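Local coordinates for DNA topoisomerase 2-associated protein PAT1 (Saccharomyces cerevisiae, PDB 4OGP) that activates mRNA decapping and represses translation, its C-terminal ARM-repeat domain probably helping to recruit decapping factors such as Dcp2 and the Lsm1-7 ring, at residues 91-96 against 150-155; 265-270 against 299-304; 8-13 against 52-57; 160-165 against 233-238. All coordinates share one frame; numbering follows the deposited sequence.

Interaction 1 (91-96 against 150-155); sequences QIIILS and SFLTTS
Within the helical stack of this ARM-repeat domain, short helix 91-96 meets the tight corner between helices 149-153 and 156-170, where Ser-96 lies against the N-cap residue Ser-155. The two serines touch through their methylenes, Ser-96 CB to Ser-155 CB 3.6 Å, while each hydroxyl turns elsewhere. Ser-155 OG stands between its own backbone N and carbonyl carbon (chi1 74°). From there it donates to Leu-152 O at 3.0 Å, tilted 23° from the carbonyl plane and on the same face as Ser-155 N, and it also caps Gly-158 N at the start of the next helix. Beside the serines the contact is apolar. Ile-93 CG2, anti to the backbone N, comes within 4.1 Å of Leu-152 CD2. The same methyl approaches the ring of Phe-151 obliquely, 4.2 Å from CE2. At the polar side of the contact a single water donates to Ser-96 O and to Thr-154 O, each 3.0 Å away, and so joins two carbonyls that cannot bond to each other. Thr-154 OG1 reaches Phe-151 O at 2.6 Å, in the carbonyl plane and on a lone pair, and pairs as well with Ser-97 OG. Ile-157 of helix 156-170 packs on both Ile-93 and Ser-96, and Val-112 and Phe-115 of helix 106-127 lie against Ser-96 and Ile-92.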
loop_
_atom_site.group_PDB
_atom_site.type_symbol
_atom_site.label_atom_id
_atom_site.label_comp_id
_atom_site.label_asym_id
_atom_site.label_seq_id
_atom_site.Cartn_x
_atom_site.Cartn_y
_atom_site.Cartn_z
ATOM N N GLN A 91 0.222 -13.185 8.150
ATOM C CA GLN A 91 -0.993 -13.027 8.951
ATOM C C GLN A 91 -1.580 -11.634 8.808
ATOM O O GLN A 91 -2.787 -11.464 8.697
ATOM C CB GLN A 91 -0.715 -13.320 10.426
ATOM C CG GLN A 91 -0.496 -14.798 10.750
ATOM C CD GLN A 91 -1.799 -15.570 10.851
ATOM O OE1 GLN A 91 -2.740 -15.130 11.514
ATOM N NE2 GLN A 91 -1.870 -16.718 10.177
ATOM N N ILE A 92 -0.715 -10.633 8.771
ATOM C CA ILE A 92 -1.172 -9.245 8.786
ATOM C C ILE A 92 -1.773 -8.862 7.433
ATOM O O ILE A 92 -2.678 -8.020 7.341
ATOM C CB ILE A 92 -0.024 -8.286 9.177
ATOM C CG1 ILE A 92 -0.554 -6.865 9.417
ATOM C CG2 ILE A 92 1.117 -8.354 8.155
ATOM C CD1 ILE A 92 -1.413 -6.775 10.653
ATOM N N ILE A 93 -1.284 -9.502 6.378
ATOM C CA ILE A 93 -1.840 -9.279 5.048
ATOM C C ILE A 93 -3.210 -9.919 4.988
ATOM O O ILE A 93 -4.131 -9.388 4.373
ATOM C CB ILE A 93 -0.926 -9.864 3.960
ATOM C CG1 ILE A 93 0.446 -9.192 4.041
ATOM C CG2 ILE A 93 -1.535 -9.680 2.585
ATOM C CD1 ILE A 93 0.393 -7.707 3.839
ATOM N N ILE A 94 -3.352 -11.060 5.657
ATOM C CA ILE A 94 -4.646 -11.724 5.754
ATOM C C ILE A 94 -5.651 -10.853 6.495
ATOM O O ILE A 94 -6.827 -10.797 6.126
ATOM C CB ILE A 94 -4.503 -13.135 6.384
ATOM C CG1 ILE A 94 -4.002 -14.120 5.313
ATOM C CG2 ILE A 94 -5.832 -13.631 6.954
ATOM C CD1 ILE A 94 -3.135 -15.244 5.849
ATOM N N LEU A 95 -5.181 -10.158 7.533
ATOM C CA LEU A 95 -5.998 -9.173 8.232
ATOM C C LEU A 95 -6.330 -7.994 7.322
ATOM O O LEU A 95 -7.422 -7.409 7.398
ATOM C CB LEU A 95 -5.267 -8.651 9.474
ATOM C CG LEU A 95 -5.256 -9.474 10.759
ATOM C CD1 LEU A 95 -4.891 -8.534 11.937
ATOM C CD2 LEU A 95 -6.594 -10.147 11.000
ATOM N N SER A 96 -5.379 -7.646 6.463
ATOM C CA SER A 96 -5.509 -6.470 5.585
ATOM C C SER A 96 -6.498 -6.626 4.424
ATOM O O SER A 96 -7.125 -5.656 3.993
ATOM C CB SER A 96 -4.133 -6.087 5.031
ATOM O OG SER A 96 -3.163 -6.081 6.077
ATOM N N SER A 150 -3.440 -10.575 -7.497
ATOM C CA SER A 150 -4.803 -10.093 -7.313
ATOM C C SER A 150 -5.210 -10.075 -5.840
ATOM O O SER A 150 -5.739 -9.075 -5.356
ATOM C CB SER A 150 -5.802 -10.922 -8.117
ATOM O OG SER A 150 -7.076 -10.294 -8.105
ATOM N N PHE A 151 -4.952 -11.167 -5.128
ATOM C CA PHE A 151 -5.255 -11.207 -3.699
ATOM C C PHE A 151 -4.558 -10.060 -2.965
ATOM O O PHE A 151 -5.142 -9.440 -2.073
ATOM C CB PHE A 151 -4.861 -12.548 -3.071
ATOM C CG PHE A 151 -4.985 -12.558 -1.575
ATOM C CD1 PHE A 151 -6.230 -12.533 -0.975
ATOM C CD2 PHE A 151 -3.858 -12.526 -0.770
ATOM C CE1 PHE A 151 -6.349 -12.508 0.404
ATOM C CE2 PHE A 151 -3.970 -12.500 0.615
ATOM C CZ PHE A 151 -5.216 -12.491 1.198
ATOM N N LEU A 152 -3.318 -9.771 -3.353
ATOM C CA LEU A 152 -2.567 -8.659 -2.762
ATOM C C LEU A 152 -3.252 -7.310 -2.987
ATOM O O LEU A 152 -3.169 -6.409 -2.146
ATOM C CB LEU A 152 -1.140 -8.602 -3.319
ATOM C CG LEU A 152 -0.148 -9.632 -2.789
ATOM C CD1 LEU A 152 1.225 -9.389 -3.368
ATOM C CD2 LEU A 152 -0.110 -9.575 -1.276
ATOM N N THR A 153 -3.910 -7.165 -4.134
ATOM C CA THR A 153 -4.575 -5.907 -4.478
ATOM C C THR A 153 -5.875 -5.699 -3.696
ATOM O O THR A 153 -6.454 -4.609 -3.749
ATOM C CB THR A 153 -4.848 -5.769 -6.008
ATOM O OG1 THR A 153 -5.878 -6.683 -6.407
ATOM C CG2 THR A 153 -3.579 -6.007 -6.822
ATOM N N THR A 154 -6.323 -6.733 -2.972
ATOM C CA THR A 154 -7.488 -6.609 -2.091
ATOM C C THR A 154 -7.076 -6.077 -0.715
ATOM O O THR A 154 -7.905 -5.933 0.184
ATOM C CB THR A 154 -8.273 -7.942 -1.924
ATOM O OG1 THR A 154 -7.532 -8.853 -1.094
ATOM C CG2 THR A 154 -8.538 -8.585 -3.288
ATOM N N SER A 155 -5.799 -5.756 -0.563
ATOM C CA SER A 155 -5.352 -5.066 0.639
ATOM C C SER A 155 -4.709 -3.723 0.321
ATOM O O SER A 155 -3.976 -3.576 -0.657
ATOM C CB SER A 155 -4.385 -5.944 1.430
ATOM O OG SER A 155 -3.127 -6.010 0.791
HETATM O O HOH W 1 -8.735 -3.835 2.176
#

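Interaction 2 (265-270 against 299-304); sequences EAETLQ and KLYQDL
Leu-300 is directed at helix 265-270, and its side chain can be followed atom by atom. CB lies 4.3 Å from Ala-266 CB, where the small alanine lets the backbones approach. CG, anti to the carbonyl carbon (chi1 -63°), then carries CD1 across to the other helix. That methyl does most of the touching: it sits 3.8 Å from Ala-266 N, 4.0 Å from Leu-269 CD1, and 3.5 Å from Glu-265 CD, with both carboxylate oxygens of Glu-265 nearly as close. The extended Glu-265 chain crosses Leu-300 at about a right angle, its carboxylate end lying on the methyl. One residue on, Tyr-301 meets the same alanine obliquely, Tyr-301 CE2 being 3.9 Å from Ala-266 CB. The phenol end reaches Glu-267, whose carboxylate plane is turned 71° from the ring. Here a water in the ring plane donates to Glu-267 OE1 at 2.6 Å and is hydrogen-bonded to Tyr-301 OH at 2.8 Å. Glu-267 OE1 also accepts from Tyr-315 OH, and the Tyr-315 ring meets that of Tyr-301, so several groups share this polar corner. Segments 265-270 and 299-304, from the consecutive helices 256-277 and 284-310, run roughly antiparallel, their axes at 152° and 9.9 Å at closest approach, a helix-helix packing of the kind that recurs in all-helical domains with an ARM-repeat fold.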
loop_
_atom_site.group_PDB
_atom_site.type_symbol
_atom_site.label_atom_id
_atom_site.label_comp_id
_atom_site.label_asym_id
_atom_site.label_seq_id
_atom_site.Cartn_x
_atom_site.Cartn_y
_atom_site.Cartn_z
ATOM N N GLU A 265 -21.642 10.175 -7.213
ATOM C CA GLU A 265 -21.599 10.567 -5.808
ATOM C C GLU A 265 -21.186 12.042 -5.652
ATOM O O GLU A 265 -21.834 12.792 -4.936
ATOM C CB GLU A 265 -20.690 9.645 -4.988
ATOM C CG GLU A 265 -20.951 9.765 -3.492
ATOM C CD GLU A 265 -19.775 9.347 -2.627
ATOM O OE1 GLU A 265 -19.620 9.939 -1.524
ATOM O OE2 GLU A 265 -19.024 8.431 -3.032
ATOM N N ALA A 266 -20.121 12.442 -6.338
ATOM C CA ALA A 266 -19.676 13.831 -6.365
ATOM C C ALA A 266 -20.807 14.808 -6.710
ATOM O O ALA A 266 -20.967 15.853 -6.068
ATOM C CB ALA A 266 -18.513 13.993 -7.337
ATOM N N GLU A 267 -21.599 14.458 -7.718
ATOM C CA GLU A 267 -22.703 15.313 -8.147
ATOM C C GLU A 267 -23.828 15.347 -7.119
ATOM O O GLU A 267 -24.486 16.366 -6.947
ATOM C CB GLU A 267 -23.239 14.869 -9.519
ATOM C CG GLU A 267 -22.285 15.176 -10.675
ATOM C CD GLU A 267 -21.964 16.668 -10.793
ATOM O OE1 GLU A 267 -20.874 17.010 -11.303
ATOM O OE2 GLU A 267 -22.805 17.501 -10.387
ATOM N N THR A 268 -24.060 14.223 -6.452
ATOM C CA THR A 268 -25.030 14.181 -5.371
ATOM C C THR A 268 -24.560 15.079 -4.210
ATOM O O THR A 268 -25.362 15.729 -3.546
ATOM C CB THR A 268 -25.238 12.746 -4.869
ATOM O OG1 THR A 268 -25.906 11.979 -5.881
ATOM C CG2 THR A 268 -26.078 12.730 -3.615
ATOM N N LEU A 269 -23.255 15.110 -3.978
ATOM C CA LEU A 269 -22.697 15.977 -2.945
ATOM C C LEU A 269 -22.886 17.435 -3.342
ATOM O O LEU A 269 -23.174 18.278 -2.503
ATOM C CB LEU A 269 -21.216 15.663 -2.716
ATOM C CG LEU A 269 -20.965 14.277 -2.122
ATOM C CD1 LEU A 269 -19.486 14.024 -1.845
ATOM C CD2 LEU A 269 -21.799 14.095 -0.865
ATOM N N GLN A 270 -22.755 17.705 -4.639
ATOM C CA GLN A 270 -22.842 19.054 -5.173
ATOM C C GLN A 270 -24.222 19.667 -4.924
ATOM O O GLN A 270 -24.337 20.853 -4.620
ATOM C CB GLN A 270 -22.500 19.054 -6.664
ATOM C CG GLN A 270 -22.545 20.416 -7.320
ATOM C CD GLN A 270 -21.608 21.406 -6.663
ATOM O OE1 GLN A 270 -20.432 21.511 -7.029
ATOM N NE2 GLN A 270 -22.125 22.150 -5.688
ATOM N N LYS A 299 -12.596 16.110 -2.840
ATOM C CA LYS A 299 -11.774 14.917 -2.744
ATOM C C LYS A 299 -12.101 13.846 -3.834
ATOM O O LYS A 299 -11.198 13.293 -4.441
ATOM C CB LYS A 299 -11.911 14.329 -1.346
ATOM C CG LYS A 299 -11.148 13.048 -1.126
ATOM C CD LYS A 299 -11.239 12.644 0.340
ATOM C CE LYS A 299 -10.620 11.292 0.575
ATOM N NZ LYS A 299 -9.442 11.073 -0.322
ATOM N N LEU A 300 -13.373 13.550 -4.070
ATOM C CA LEU A 300 -13.732 12.637 -5.179
ATOM C C LEU A 300 -13.289 13.152 -6.559
ATOM O O LEU A 300 -12.730 12.396 -7.350
ATOM C CB LEU A 300 -15.230 12.338 -5.194
ATOM C CG LEU A 300 -15.771 11.607 -3.963
ATOM C CD1 LEU A 300 -17.283 11.440 -4.039
ATOM C CD2 LEU A 300 -15.078 10.272 -3.783
ATOM N N TYR A 301 -13.543 14.431 -6.838
ATOM C CA TYR A 301 -13.060 15.091 -8.057
ATOM C C TYR A 301 -11.552 14.963 -8.202
ATOM O O TYR A 301 -11.046 14.634 -9.266
ATOM C CB TYR A 301 -13.377 16.598 -8.031
ATOM C CG TYR A 301 -14.660 17.013 -8.724
ATOM C CD1 TYR A 301 -14.659 17.446 -10.056
ATOM C CD2 TYR A 301 -15.865 17.004 -8.038
ATOM C CE1 TYR A 301 -15.838 17.839 -10.680
ATOM C CE2 TYR A 301 -17.040 17.382 -8.645
ATOM C CZ TYR A 301 -17.030 17.791 -9.960
ATOM O OH TYR A 301 -18.224 18.163 -10.529
ATOM N N GLN A 302 -10.834 15.284 -7.127
ATOM C CA GLN A 302 -9.377 15.314 -7.161
ATOM C C GLN A 302 -8.783 13.928 -7.404
ATOM O O GLN A 302 -7.875 13.761 -8.216
ATOM C CB GLN A 302 -8.823 15.940 -5.866
ATOM C CG GLN A 302 -8.977 17.459 -5.869
ATOM C CD GLN A 302 -8.812 18.091 -4.506
ATOM O OE1 GLN A 302 -7.994 17.652 -3.694
ATOM N NE2 GLN A 302 -9.604 19.126 -4.238
ATOM N N ASP A 303 -9.295 12.932 -6.699
ATOM C CA ASP A 303 -8.728 11.600 -6.806
ATOM C C ASP A 303 -9.110 10.941 -8.131
ATOM O O ASP A 303 -8.293 10.267 -8.757
ATOM C CB ASP A 303 -9.090 10.765 -5.575
ATOM C CG ASP A 303 -8.608 11.425 -4.268
ATOM O OD1 ASP A 303 -7.644 12.234 -4.322
ATOM O OD2 ASP A 303 -9.199 11.157 -3.205
ATOM N N LEU A 304 -10.330 11.189 -8.589
ATOM C CA LEU A 304 -10.741 10.711 -9.907
ATOM C C LEU A 304 -9.934 11.361 -11.046
ATOM O O LEU A 304 -9.536 10.696 -12.015
ATOM C CB LEU A 304 -12.239 10.944 -10.118
ATOM C CG LEU A 304 -12.744 10.718 -11.552
ATOM C CD1 LEU A 304 -12.555 9.254 -11.990
ATOM C CD2 LEU A 304 -14.200 11.111 -11.644
HETATM O O HOH W 2 -19.475 18.431 -13.021
#

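Interaction 3 (8-13 against 52-57); sequences ELIETV and ISMLSF
Met-54 thrusts its side chain into the face of helix 8-13, between Leu-9, Ile-10 and Val-13, and the contact is almost wholly a matter of sulfur and methyl groups. Among the sulfur contacts, Leu-9 CD2 is nearest, 3.4 Å from Met-54 SD, the two side chains crossing at about a right angle. Ile-10 CG1 lies 3.7 Å from Met-54 SD, and Val-13 CG2 comes up at 4.2 Å from Met-54 SD. A bend at chi3 (-70°) turns the terminal methyl off the line of the chain and away from the backbone of 8-13, yet Met-54 CE is still 3.7 Å from Leu-9 CD2. Of the purely hydrocarbon contacts, Ile-10 makes the two main ones. Ile-10 CG1 meets Met-54 CG at 3.7 Å as the two chains slide past each other in opposite directions. Further out, Ile-10 CD1 reaches Phe-57 CB at 3.7 Å and approaches the phenylalanine ring obliquely. Backbone bonding stays within each segment; in 52-57, Phe-57 N donates to Met-54 O at 3.0 Å and closes a type I beta turn, which brings both residues to the same helix while Phe-57 takes the N-cap position of helix 58-62. Ile-6 and Leu-7 of helix 3-25 extend the apolar surface against Met-54 and Phe-57, and a salt bridge from Glu-11 to Lys-59 ties the two regions nearby. With no hydrogen bond or charge crossing between the segments themselves, their adhesion rests on close fit and the burial of apolar surface.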
loop_
_atom_site.group_PDB
_atom_site.type_symbol
_atom_site.label_atom_id
_atom_site.label_comp_id
_atom_site.label_asym_id
_atom_site.label_seq_id
_atom_site.Cartn_x
_atom_site.Cartn_y
_atom_site.Cartn_z
ATOM N N GLU A 8 9.358 -15.019 22.589
ATOM C CA GLU A 8 10.690 -15.167 23.182
ATOM C C GLU A 8 11.767 -14.671 22.217
ATOM O O GLU A 8 12.790 -14.111 22.622
ATOM C CB GLU A 8 10.946 -16.638 23.547
ATOM C CG GLU A 8 10.121 -17.157 24.720
ATOM C CD GLU A 8 10.181 -18.678 24.882
ATOM O OE1 GLU A 8 9.852 -19.180 25.985
ATOM O OE2 GLU A 8 10.546 -19.375 23.906
ATOM N N LEU A 9 11.516 -14.896 20.933
ATOM C CA LEU A 9 12.412 -14.497 19.859
ATOM C C LEU A 9 12.489 -12.975 19.736
ATOM O O LEU A 9 13.574 -12.401 19.596
ATOM C CB LEU A 9 11.890 -15.085 18.547
ATOM C CG LEU A 9 12.910 -15.472 17.492
ATOM C CD1 LEU A 9 12.245 -16.360 16.462
ATOM C CD2 LEU A 9 13.482 -14.241 16.844
ATOM N N ILE A 10 11.325 -12.336 19.759
ATOM C CA ILE A 10 11.230 -10.879 19.689
ATOM C C ILE A 10 11.946 -10.229 20.869
ATOM O O ILE A 10 12.647 -9.228 20.708
ATOM C CB ILE A 10 9.752 -10.423 19.661
ATOM C CG1 ILE A 10 9.100 -10.810 18.335
ATOM C CG2 ILE A 10 9.639 -8.924 19.882
ATOM C CD1 ILE A 10 7.595 -10.795 18.377
ATOM N N GLU A 11 11.780 -10.815 22.052
ATOM C CA GLU A 11 12.456 -10.333 23.257
ATOM C C GLU A 11 13.970 -10.326 23.063
ATOM O O GLU A 11 14.652 -9.340 23.373
ATOM C CB GLU A 11 12.092 -11.216 24.443
ATOM C CG GLU A 11 10.656 -11.069 24.897
ATOM C CD GLU A 11 10.390 -9.701 25.486
ATOM O OE1 GLU A 11 11.117 -9.310 26.429
ATOM O OE2 GLU A 11 9.469 -9.013 24.994
ATOM N N THR A 12 14.479 -11.422 22.508
ATOM C CA THR A 12 15.906 -11.581 22.256
ATOM C C THR A 12 16.392 -10.542 21.258
ATOM O O THR A 12 17.502 -10.034 21.368
ATOM C CB THR A 12 16.225 -12.999 21.718
ATOM O OG1 THR A 12 15.630 -13.977 22.577
ATOM C CG2 THR A 12 17.733 -13.241 21.641
ATOM N N VAL A 13 15.548 -10.219 20.289
ATOM C CA VAL A 13 15.925 -9.273 19.258
ATOM C C VAL A 13 16.062 -7.869 19.850
ATOM O O VAL A 13 17.020 -7.161 19.551
ATOM C CB VAL A 13 14.925 -9.309 18.066
ATOM C CG1 VAL A 13 15.127 -8.127 17.138
ATOM C CG2 VAL A 13 15.068 -10.611 17.305
ATOM N N ILE A 52 9.551 -14.037 9.692
ATOM C CA ILE A 52 8.278 -13.772 9.044
ATOM C C ILE A 52 7.135 -13.738 10.053
ATOM O O ILE A 52 6.306 -12.823 10.041
ATOM C CB ILE A 52 8.005 -14.858 7.954
ATOM C CG1 ILE A 52 8.993 -14.701 6.793
ATOM C CG2 ILE A 52 6.570 -14.816 7.481
ATOM C CD1 ILE A 52 9.288 -13.243 6.406
ATOM N N SER A 53 7.090 -14.734 10.934
ATOM C CA SER A 53 6.082 -14.767 11.992
ATOM C C SER A 53 6.190 -13.556 12.940
ATOM O O SER A 53 5.183 -13.033 13.403
ATOM C CB SER A 53 6.152 -16.082 12.774
ATOM O OG SER A 53 5.741 -17.185 11.974
ATOM N N MET A 54 7.411 -13.115 13.216
ATOM C CA MET A 54 7.629 -11.929 14.046
ATOM C C MET A 54 6.909 -10.682 13.520
ATOM O O MET A 54 6.449 -9.845 14.308
ATOM C CB MET A 54 9.123 -11.636 14.187
ATOM C CG MET A 54 9.841 -12.527 15.183
ATOM S SD MET A 54 11.422 -11.816 15.665
ATOM C CE MET A 54 12.359 -12.018 14.161
ATOM N N LEU A 55 6.818 -10.580 12.192
ATOM C CA LEU A 55 6.193 -9.459 11.505
ATOM C C LEU A 55 4.702 -9.354 11.760
ATOM O O LEU A 55 4.092 -8.328 11.477
ATOM C CB LEU A 55 6.431 -9.552 9.996
ATOM C CG LEU A 55 7.883 -9.409 9.563
ATOM C CD1 LEU A 55 7.962 -9.291 8.060
ATOM C CD2 LEU A 55 8.531 -8.202 10.241
ATOM N N SER A 56 4.100 -10.415 12.273
ATOM C CA SER A 56 2.688 -10.330 12.600
ATOM C C SER A 56 2.420 -10.066 14.081
ATOM O O SER A 56 1.313 -10.235 14.557
ATOM C CB SER A 56 1.924 -11.533 12.049
ATOM O OG SER A 56 1.803 -11.372 10.638
ATOM N N PHE A 57 3.451 -9.601 14.786
ATOM C CA PHE A 57 3.314 -9.070 16.140
ATOM C C PHE A 57 3.677 -7.584 16.132
ATOM O O PHE A 57 4.685 -7.185 15.550
ATOM C CB PHE A 57 4.228 -9.818 17.107
ATOM C CG PHE A 57 3.798 -11.227 17.374
ATOM C CD1 PHE A 57 3.129 -11.552 18.546
ATOM C CD2 PHE A 57 4.055 -12.228 16.453
ATOM C CE1 PHE A 57 2.727 -12.858 18.793
ATOM C CE2 PHE A 57 3.655 -13.530 16.690
ATOM C CZ PHE A 57 2.992 -13.846 17.864
#

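Interaction 4 (160-165 against 233-238); sequences NLITIL and WQFLAS
Phe-235 and Thr-163 are brought together by two rather different torsions. In Phe-235, CG is anti to the backbone N (chi1 169°), which lays the ring beside helix 160-165 and presents one edge to it. Thr-163 departs from the staggered positions (chi1 119°), with CG2 nearly eclipsing its own backbone N; this is a strained conformation, or possibly an average of more than one. Thr-163 CG2 thereby comes 3.5 Å from Phe-235 CD1, at the ring edge and in the ring plane. Thr-163 CG2 is also 3.6 Å from Phe-235 CA, filling the angle between ring and backbone. Ile-162 CG2 meets the next atom along that edge, Phe-235 CE1, at 3.7 Å. Both methyls thus line one side of the ring and touch neither of its faces. The backbones are close at this point, Thr-163 CA to Phe-235 CA 5.3 Å. Helices 156-170 and 230-241 run in broadly the same direction here, the segment axes 34° apart and 9.3 Å at closest approach, within a domain described as having an ARM-repeat fold. Toward the more accessible side the packing turns polar but loose: Thr-163 OG1 lies 4.2 Å from Ser-238 OG, and Gln-234 NE2 makes a weak 3.1 Å hydrogen bond to that same Ser-238 OG. Leu-143 of helix 133-145 packs on Ile-162, and Ile-208, in a loop, on Phe-235.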
loop_
_atom_site.group_PDB
_atom_site.type_symbol
_atom_site.label_atom_id
_atom_site.label_comp_id
_atom_site.label_asym_id
_atom_site.label_seq_id
_atom_site.Cartn_x
_atom_site.Cartn_y
_atom_site.Cartn_z
ATOM N N ASN A 160 -0.717 -0.408 -2.130
ATOM C CA ASN A 160 0.288 0.638 -1.923
ATOM C C ASN A 160 1.693 0.186 -2.257
ATOM O O ASN A 160 2.467 0.940 -2.829
ATOM C CB ASN A 160 0.249 1.159 -0.492
ATOM C CG ASN A 160 -0.991 1.956 -0.209
ATOM O OD1 ASN A 160 -1.543 2.591 -1.099
ATOM N ND2 ASN A 160 -1.445 1.924 1.038
ATOM N N LEU A 161 2.012 -1.047 -1.899
ATOM C CA LEU A 161 3.343 -1.587 -2.162
ATOM C C LEU A 161 3.617 -1.617 -3.658
ATOM O O LEU A 161 4.683 -1.193 -4.122
ATOM C CB LEU A 161 3.491 -2.995 -1.577
ATOM C CG LEU A 161 4.739 -3.713 -2.092
ATOM C CD1 LEU A 161 6.009 -2.943 -1.744
ATOM C CD2 LEU A 161 4.815 -5.130 -1.571
ATOM N N ILE A 162 2.650 -2.123 -4.412
ATOM C CA ILE A 162 2.787 -2.134 -5.856
ATOM C C ILE A 162 2.959 -0.724 -6.428
ATOM O O ILE A 162 3.832 -0.496 -7.263
ATOM C CB ILE A 162 1.620 -2.868 -6.537
ATOM C CG1 ILE A 162 1.661 -4.349 -6.155
ATOM C CG2 ILE A 162 1.699 -2.702 -8.046
ATOM C CD1 ILE A 162 0.316 -5.039 -6.148
ATOM N N THR A 163 2.152 0.234 -5.992
ATOM C CA THR A 163 2.282 1.538 -6.632
ATOM C C THR A 163 3.569 2.235 -6.234
ATOM O O THR A 163 4.087 3.024 -6.995
ATOM C CB THR A 163 1.061 2.464 -6.470
ATOM O OG1 THR A 163 1.433 3.661 -5.780
ATOM C CG2 THR A 163 -0.012 1.791 -5.738
ATOM N N ILE A 164 4.097 1.926 -5.051
ATOM C CA ILE A 164 5.424 2.409 -4.684
ATOM C C ILE A 164 6.491 1.820 -5.603
ATOM O O ILE A 164 7.354 2.544 -6.103
ATOM C CB ILE A 164 5.755 2.112 -3.208
ATOM C CG1 ILE A 164 5.368 3.311 -2.342
ATOM C CG2 ILE A 164 7.241 1.829 -3.019
ATOM C CD1 ILE A 164 5.082 2.931 -0.918
ATOM N N LEU A 165 6.411 0.511 -5.841
ATOM C CA LEU A 165 7.391 -0.169 -6.678
ATOM C C LEU A 165 7.344 0.342 -8.106
ATOM O O LEU A 165 8.380 0.680 -8.671
ATOM C CB LEU A 165 7.189 -1.676 -6.658
ATOM C CG LEU A 165 7.601 -2.434 -5.400
ATOM C CD1 LEU A 165 7.248 -3.910 -5.556
ATOM C CD2 LEU A 165 9.085 -2.253 -5.102
ATOM N N TRP A 233 -7.244 5.072 -6.438
ATOM C CA TRP A 233 -7.088 5.849 -7.664
ATOM C C TRP A 233 -5.625 6.154 -7.958
ATOM O O TRP A 233 -5.221 6.319 -9.111
ATOM C CB TRP A 233 -7.912 7.126 -7.581
ATOM C CG TRP A 233 -9.375 6.844 -7.558
ATOM C CD1 TRP A 233 -10.205 6.916 -6.485
ATOM C CD2 TRP A 233 -10.180 6.430 -8.664
ATOM N NE1 TRP A 233 -11.480 6.584 -6.848
ATOM C CE2 TRP A 233 -11.497 6.276 -8.183
ATOM C CE3 TRP A 233 -9.919 6.170 -10.012
ATOM C CZ2 TRP A 233 -12.549 5.867 -9.000
ATOM C CZ3 TRP A 233 -10.962 5.776 -10.827
ATOM C CH2 TRP A 233 -12.266 5.625 -10.313
ATOM N N GLN A 234 -4.831 6.230 -6.901
ATOM C CA GLN A 234 -3.402 6.498 -7.031
ATOM C C GLN A 234 -2.745 5.296 -7.704
ATOM O O GLN A 234 -1.928 5.439 -8.622
ATOM C CB GLN A 234 -2.791 6.755 -5.642
ATOM C CG GLN A 234 -1.284 6.943 -5.651
ATOM C CD GLN A 234 -0.842 8.048 -6.602
ATOM O OE1 GLN A 234 -0.966 9.240 -6.294
ATOM N NE2 GLN A 234 -0.328 7.655 -7.765
ATOM N N PHE A 235 -3.117 4.112 -7.233
ATOM C CA PHE A 235 -2.697 2.859 -7.847
ATOM C C PHE A 235 -3.042 2.775 -9.338
ATOM O O PHE A 235 -2.223 2.337 -10.139
ATOM C CB PHE A 235 -3.315 1.651 -7.134
ATOM C CG PHE A 235 -3.128 0.369 -7.886
ATOM C CD1 PHE A 235 -1.905 -0.274 -7.874
ATOM C CD2 PHE A 235 -4.173 -0.182 -8.639
ATOM C CE1 PHE A 235 -1.724 -1.456 -8.585
ATOM C CE2 PHE A 235 -4.000 -1.347 -9.342
ATOM C CZ PHE A 235 -2.783 -1.997 -9.321
ATOM N N LEU A 236 -4.255 3.189 -9.687
ATOM C CA LEU A 236 -4.717 3.145 -11.068
ATOM C C LEU A 236 -3.943 4.139 -11.920
ATOM O O LEU A 236 -3.514 3.813 -13.024
ATOM C CB LEU A 236 -6.218 3.433 -11.144
ATOM C CG LEU A 236 -7.135 2.293 -10.697
ATOM C CD1 LEU A 236 -8.564 2.801 -10.501
ATOM C CD2 LEU A 236 -7.077 1.093 -11.703
ATOM N N ALA A 237 -3.764 5.351 -11.399
ATOM C CA ALA A 237 -2.995 6.379 -12.099
ATOM C C ALA A 237 -1.575 5.904 -12.404
ATOM O O ALA A 237 -1.064 6.097 -13.511
ATOM C CB ALA A 237 -2.965 7.690 -11.290
ATOM N N SER A 238 -0.941 5.269 -11.428
ATOM C CA SER A 238 0.421 4.788 -11.623
ATOM C C SER A 238 0.472 3.554 -12.527
ATOM O O SER A 238 1.435 3.371 -13.267
ATOM C CB SER A 238 1.092 4.485 -10.283
ATOM O OG SER A 238 1.307 5.666 -9.521
#

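The four contacts follow one another across the elongated domain in the order 3, 1, 4, 2. Interaction 3 passes to interaction 1 through Ser-56, whose OG lies 3.2 Å from Gln-91 CB and makes a weak hydrogen bond with Ile-92 N. Interactions 1 and 4, whose centres are 15 Å apart, meet where Thr-153 CG2 lies 4.1 Å from Ile-162 CD1. Trp-233 leads from interaction 4 to interaction 2, its CB 3.4 Å from Asp-303 O. The ends of the row, interactions 2 and 3, lie on opposite sides of the domain centre, 43 Å between their centres. A bound MES, probably from the crystallisation liquor, approaches interaction 2, about 3 Å from the Tyr-301 side chain.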